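Local atomic coordinates of type III secretion system effector protein ExoU (Pseudomonas fluorescens, PDB entry 4QMK), a protein that is a type III effector with a patatin-like phospholipase domain, and probably reaches the host plasma membrane through a domain that binds phosphatidylinositol 4,5-bisphosphate. Residues 486-491 with 532-537; 538-543 with 562-567. One frame throughout, in Å; residues are numbered along the deposited sequence.

Contact 1 (486-491 with 532-537); sequences AIAEAN and QRNFQQ
N491 ND2 donates to Q537 OE1 over 2.8 Å, and Q537 NE2 returns a bond to N491 OD1 over 3.1 Å, so the two carboxamides close a ring of two hydrogen bonds. They arrive from opposite directions with their planes nearly coplanar. The longer bond is the straighter one, 174° at the hydrogen, and it meets a lone pair of N491 OD1 in the carbonyl plane. The shorter one is bent to 141°, and its donor is tilted out of the carbonyl plane of Q537. Glutamine suits its place because it has one more methylene than asparagine: its chain, extended beyond CG, carries the amide across to the other helix.

One turn back on each helix, I487 and N534 form the closest backbone approach, their CA atoms 6.1 Å apart. The two side chains slide past one another in opposite senses. Methyl CG2 of I487 leads, lying anti to the backbone N, and rests on N534 CB at 3.5 Å and on N534 CG at 3.7 Å. The branched residue thus packs against the aliphatic root of the asparagine. N534 ND2 finds its partner in D484, whose OD1 also receives Q532 NE2. Q532 is the N-cap of helix 533-544, its OE1 accepting from F535 N at 3.0 Å. L497, from the loop that follows helix 464-491, touches both I487 and Q537.

Apolar packing and amide pairing therefore lie side by side across a steep 76° crossing. Each carboxamide offers one donor and one acceptor, so the ring fixes the rotation of both groups and joins the helices without any net charge; D484, probably ionised, serves N534 and Q532 rather than the ring.

Contact 2 (538-543 with 562-567); sequences LLQVGT and AEMQKR
Helices 538-543 and 562-567 cross almost at a right angle, with a signed angle of -99° and a closest axis approach of 10.6 Å; the nearest CA atoms are those of L539 and M564, 7.7 Å apart. M564 bridges most of this gap. Its CG lies anti to the backbone N (chi1 -172°) and the chain runs on extended to the sulfur, then bends at chi3 (58°), which swings the methyl round toward T543. SD sits 3.8 Å from L539 CB and 3.9 Å from Q540 NE2, while CE comes to 3.2 Å from T543 OG1. A long, unbranched and flexible side chain fits here, since it can touch three residues of the other helix at once.

The hydroxyl of T543 is committed to its own helix: OG1 donates to L539 O at 2.8 Å. T543 N gives to the same carbonyl oxygen from the opposite face of its plane, so that oxygen is doubly gripped. On the remaining branch, CG2 meets Q565 NE2 at 3.4 Å, an apolar methyl against the end of an exposed glutamine. Within 562-567, R567 NE forms a salt bridge with E563 OE1, one helical turn away, and K525 of helix 517-526 touches both residues. N528 lies against L539 and M564.

The cross-contact is thus van der Waals packing, buried around M564 and open toward Q540 and Q565. It is an orthogonal packing of two helices consecutive in the chain, in the helical C-terminal part of the protein, where 562-567 overlaps the C-terminal domain of the ExoU family.

Helix 533-544 is common to both contacts: its first turns lean on helix 464-491 in contact 1, and its later turns meet helix 555-585 in contact 2. The centres of the contacts are 14 Å apart, and they are in series along the chain. They touch directly where I487 CD1 packs on L538 CB at 3.8 Å, so the apolar side of contact 1 runs on into the helix that carries contact 2. Contact 1 lies at the surface, whereas contact 2 is partly buried. Both lie well out from the centre of the chain, about 25 and 22 Å from it, in helical parts distinct from the patatin-like phospholipase sheet.

Contact 1 (486-491 with 532-537)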
loop_
_atom_site.group_PDB
_atom_site.type_symbol
_atom_site.label_atom_id
_atom_site.label_comp_id
_atom_site.label_asym_id
_atom_site.label_seq_id
_atom_site.Cartn_x
_atom_site.Cartn_y
_atom_site.Cartn_z
ATOM N N ALA A 486 30.562 -10.583 -3.063
ATOM C CA ALA A 486 30.815 -10.337 -1.655
ATOM C C ALA A 486 29.579 -9.808 -0.928
ATOM O O ALA A 486 29.395 -10.099 0.231
ATOM C CB ALA A 486 31.987 -9.396 -1.488
ATOM N N ILE A 487 28.742 -9.017 -1.618
ATOM C CA ILE A 487 27.507 -8.492 -1.046
ATOM C C ILE A 487 26.551 -9.665 -0.838
ATOM O O ILE A 487 25.955 -9.781 0.222
ATOM C CB ILE A 487 26.795 -7.474 -1.964
ATOM C CG1 ILE A 487 27.693 -6.312 -2.420
ATOM C CG2 ILE A 487 25.571 -6.913 -1.273
ATOM C CD1 ILE A 487 27.975 -5.270 -1.365
ATOM N N ALA A 488 26.364 -10.510 -1.862
ATOM C CA ALA A 488 25.546 -11.732 -1.732
ATOM C C ALA A 488 25.988 -12.594 -0.544
ATOM O O ALA A 488 25.159 -13.036 0.217
ATOM C CB ALA A 488 25.595 -12.559 -3.012
ATOM N N GLU A 489 27.296 -12.797 -0.393
ATOM C CA GLU A 489 27.883 -13.548 0.729
ATOM C C GLU A 489 27.507 -12.961 2.076
ATOM O O GLU A 489 27.089 -13.670 2.959
ATOM C CB GLU A 489 29.420 -13.545 0.666
ATOM C CG GLU A 489 30.072 -14.101 -0.609
ATOM C CD GLU A 489 29.980 -15.603 -0.749
ATOM O OE1 GLU A 489 29.548 -16.249 0.231
ATOM O OE2 GLU A 489 30.329 -16.138 -1.845
ATOM N N ALA A 490 27.700 -11.671 2.254
ATOM C CA ALA A 490 27.356 -11.001 3.511
ATOM C C ALA A 490 25.862 -11.092 3.826
ATOM O O ALA A 490 25.486 -11.113 4.998
ATOM C CB ALA A 490 27.780 -9.528 3.475
ATOM N N ASN A 491 25.014 -11.102 2.787
ATOM C CA ASN A 491 23.555 -11.214 2.968
ATOM C C ASN A 491 23.082 -12.602 3.376
ATOM O O ASN A 491 21.946 -12.749 3.823
ATOM C CB ASN A 491 22.787 -10.747 1.716
ATOM C CG ASN A 491 22.744 -9.216 1.583
ATOM O OD1 ASN A 491 22.697 -8.485 2.574
ATOM N ND2 ASN A 491 22.727 -8.740 0.350
ATOM N N GLN A 532 20.272 -2.867 -9.752
ATOM C CA GLN A 532 21.222 -3.696 -9.086
ATOM C C GLN A 532 21.070 -3.512 -7.570
ATOM O O GLN A 532 21.579 -2.576 -6.938
ATOM C CB GLN A 532 22.567 -3.431 -9.745
ATOM C CG GLN A 532 23.817 -3.774 -9.002
ATOM C CD GLN A 532 23.866 -5.131 -8.353
ATOM O OE1 GLN A 532 23.207 -5.352 -7.324
ATOM N NE2 GLN A 532 24.782 -5.978 -8.828
ATOM N N ARG A 533 20.299 -4.428 -7.012
ATOM C CA ARG A 533 19.907 -4.413 -5.619
ATOM C C ARG A 533 21.090 -4.417 -4.656
ATOM O O ARG A 533 21.185 -3.571 -3.754
ATOM C CB ARG A 533 18.946 -5.597 -5.365
ATOM C CG ARG A 533 18.285 -5.602 -4.002
ATOM C CD ARG A 533 17.290 -4.445 -3.889
ATOM N NE ARG A 533 17.032 -4.052 -2.499
ATOM C CZ ARG A 533 17.770 -3.188 -1.775
ATOM N NH1 ARG A 533 18.857 -2.591 -2.271
ATOM N NH2 ARG A 533 17.410 -2.920 -0.524
ATOM N N ASN A 534 22.028 -5.336 -4.864
ATOM C CA ASN A 534 23.167 -5.438 -3.986
ATOM C C ASN A 534 23.972 -4.144 -3.962
ATOM O O ASN A 534 24.411 -3.724 -2.891
ATOM C CB ASN A 534 24.073 -6.603 -4.403
ATOM C CG ASN A 534 23.448 -7.929 -4.178
ATOM O OD1 ASN A 534 22.460 -8.053 -3.463
ATOM N ND2 ASN A 534 23.996 -8.941 -4.816
ATOM N N PHE A 535 24.183 -3.549 -5.142
ATOM C CA PHE A 535 24.883 -2.300 -5.213
ATOM C C PHE A 535 24.133 -1.211 -4.443
ATOM O O PHE A 535 24.753 -0.427 -3.695
ATOM C CB PHE A 535 25.215 -1.855 -6.651
ATOM C CG PHE A 535 26.213 -2.752 -7.381
ATOM C CD1 PHE A 535 26.986 -3.715 -6.701
ATOM C CD2 PHE A 535 26.463 -2.562 -8.724
ATOM C CE1 PHE A 535 27.937 -4.467 -7.357
ATOM C CE2 PHE A 535 27.403 -3.345 -9.395
ATOM C CZ PHE A 535 28.155 -4.288 -8.703
ATOM N N GLN A 536 22.819 -1.193 -4.564
ATOM C CA GLN A 536 22.009 -0.220 -3.831
ATOM C C GLN A 536 22.237 -0.350 -2.323
ATOM O O GLN A 536 22.455 0.645 -1.651
ATOM C CB GLN A 536 20.517 -0.371 -4.186
ATOM C CG GLN A 536 20.128 0.285 -5.498
ATOM C CD GLN A 536 20.236 1.812 -5.423
ATOM O OE1 GLN A 536 19.890 2.422 -4.407
ATOM N NE2 GLN A 536 20.718 2.433 -6.487
ATOM N N GLN A 537 22.202 -1.560 -1.775
ATOM C CA GLN A 537 22.431 -1.699 -0.314
ATOM C C GLN A 537 23.795 -1.142 0.064
ATOM O O GLN A 537 23.946 -0.488 1.101
ATOM C CB GLN A 537 22.468 -3.139 0.165
ATOM C CG GLN A 537 21.299 -4.025 -0.132
ATOM C CD GLN A 537 21.568 -5.445 0.362
ATOM O OE1 GLN A 537 21.457 -6.413 -0.407
ATOM N NE2 GLN A 537 21.969 -5.573 1.629
#

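Contact 2 (538-543 with 562-567)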
loop_
_atom_site.group_PDB
_atom_site.type_symbol
_atom_site.label_atom_id
_atom_site.label_comp_id
_atom_site.label_asym_id
_atom_site.label_seq_id
_atom_site.Cartn_x
_atom_site.Cartn_y
_atom_site.Cartn_z
ATOM N N LEU A 538 24.798 -1.461 -0.753
ATOM C CA LEU A 538 26.139 -0.999 -0.483
ATOM C C LEU A 538 26.158 0.513 -0.545
ATOM O O LEU A 538 26.782 1.150 0.307
ATOM C CB LEU A 538 27.156 -1.598 -1.443
ATOM C CG LEU A 538 28.554 -1.035 -1.196
ATOM C CD1 LEU A 538 29.099 -1.355 0.181
ATOM C CD2 LEU A 538 29.494 -1.517 -2.274
ATOM N N LEU A 539 25.470 1.097 -1.526
ATOM C CA LEU A 539 25.413 2.581 -1.588
ATOM C C LEU A 539 24.783 3.189 -0.354
ATOM O O LEU A 539 25.216 4.249 0.098
ATOM C CB LEU A 539 24.707 3.081 -2.828
ATOM C CG LEU A 539 25.512 2.887 -4.110
ATOM C CD1 LEU A 539 24.707 3.354 -5.298
ATOM C CD2 LEU A 539 26.818 3.622 -4.033
ATOM N N GLN A 540 23.786 2.524 0.214
ATOM C CA GLN A 540 23.180 3.047 1.465
ATOM C C GLN A 540 24.205 3.058 2.588
ATOM O O GLN A 540 24.371 4.064 3.264
ATOM C CB GLN A 540 21.948 2.243 1.880
ATOM C CG GLN A 540 20.796 2.296 0.870
ATOM C CD GLN A 540 20.449 3.726 0.442
ATOM O OE1 GLN A 540 20.474 4.661 1.256
ATOM N NE2 GLN A 540 20.148 3.904 -0.845
ATOM N N VAL A 541 24.909 1.939 2.758
ATOM C CA VAL A 541 25.943 1.833 3.768
ATOM C C VAL A 541 26.949 2.945 3.558
ATOM O O VAL A 541 27.358 3.607 4.490
ATOM C CB VAL A 541 26.718 0.499 3.676
ATOM C CG1 VAL A 541 27.913 0.540 4.634
ATOM C CG2 VAL A 541 25.820 -0.690 3.979
ATOM N N GLY A 542 27.362 3.128 2.312
ATOM C CA GLY A 542 28.326 4.166 1.976
ATOM C C GLY A 542 27.852 5.518 2.441
ATOM O O GLY A 542 28.621 6.274 3.019
ATOM N N THR A 543 26.561 5.802 2.225
ATOM C CA THR A 543 25.967 7.094 2.586
ATOM C C THR A 543 26.193 7.511 4.052
ATOM O O THR A 543 26.123 8.696 4.363
ATOM C CB THR A 543 24.471 7.146 2.244
ATOM O OG1 THR A 543 24.281 6.797 0.868
ATOM C CG2 THR A 543 23.924 8.548 2.470
ATOM N N ALA A 562 28.508 9.967 -4.058
ATOM C CA ALA A 562 28.298 11.314 -4.576
ATOM C C ALA A 562 27.448 11.256 -5.889
ATOM O O ALA A 562 26.589 12.089 -6.120
ATOM C CB ALA A 562 29.628 11.998 -4.827
ATOM N N GLU A 563 27.686 10.255 -6.718
ATOM C CA GLU A 563 26.887 10.073 -7.932
ATOM C C GLU A 563 25.419 9.723 -7.588
ATOM O O GLU A 563 24.500 10.183 -8.248
ATOM C CB GLU A 563 27.486 8.994 -8.777
ATOM C CG GLU A 563 26.753 8.681 -10.059
ATOM C CD GLU A 563 26.613 9.819 -11.034
ATOM O OE1 GLU A 563 25.640 9.751 -11.824
ATOM O OE2 GLU A 563 27.435 10.748 -11.026
ATOM N N MET A 564 25.227 8.954 -6.523
ATOM C CA MET A 564 23.914 8.580 -6.105
ATOM C C MET A 564 23.117 9.791 -5.684
ATOM O O MET A 564 21.943 9.922 -6.045
ATOM C CB MET A 564 23.944 7.605 -4.935
ATOM C CG MET A 564 22.578 7.031 -4.585
ATOM S SD MET A 564 22.535 6.161 -2.998
ATOM C CE MET A 564 23.068 7.524 -1.961
ATOM N N GLN A 565 23.753 10.655 -4.890
ATOM C CA GLN A 565 23.132 11.843 -4.366
ATOM C C GLN A 565 22.839 12.818 -5.513
ATOM O O GLN A 565 21.775 13.432 -5.578
ATOM C CB GLN A 565 23.994 12.401 -3.229
ATOM C CG GLN A 565 23.896 11.503 -1.982
ATOM C CD GLN A 565 24.968 11.709 -0.882
ATOM O OE1 GLN A 565 26.012 12.349 -1.087
ATOM N NE2 GLN A 565 24.722 11.091 0.292
ATOM N N LYS A 566 23.733 12.876 -6.486
ATOM C CA LYS A 566 23.512 13.684 -7.677
ATOM C C LYS A 566 22.240 13.229 -8.424
ATOM O O LYS A 566 21.432 14.045 -8.812
ATOM C CB LYS A 566 24.749 13.628 -8.573
ATOM C CG LYS A 566 24.686 14.376 -9.901
ATOM C CD LYS A 566 26.074 14.423 -10.521
ATOM C CE LYS A 566 26.077 15.022 -11.921
ATOM N NZ LYS A 566 25.290 14.184 -12.862
ATOM N N ARG A 567 22.084 11.925 -8.618
ATOM C CA ARG A 567 20.914 11.372 -9.290
ATOM C C ARG A 567 19.632 11.609 -8.525
ATOM O O ARG A 567 18.585 11.909 -9.146
ATOM C CB ARG A 567 21.080 9.900 -9.543
ATOM C CG ARG A 567 21.953 9.658 -10.750
ATOM C CD ARG A 567 22.171 8.187 -11.103
ATOM N NE ARG A 567 23.377 8.099 -11.943
ATOM C CZ ARG A 567 23.747 7.024 -12.601
ATOM N NH1 ARG A 567 23.042 5.910 -12.524
ATOM N NH2 ARG A 567 24.847 7.059 -13.320
#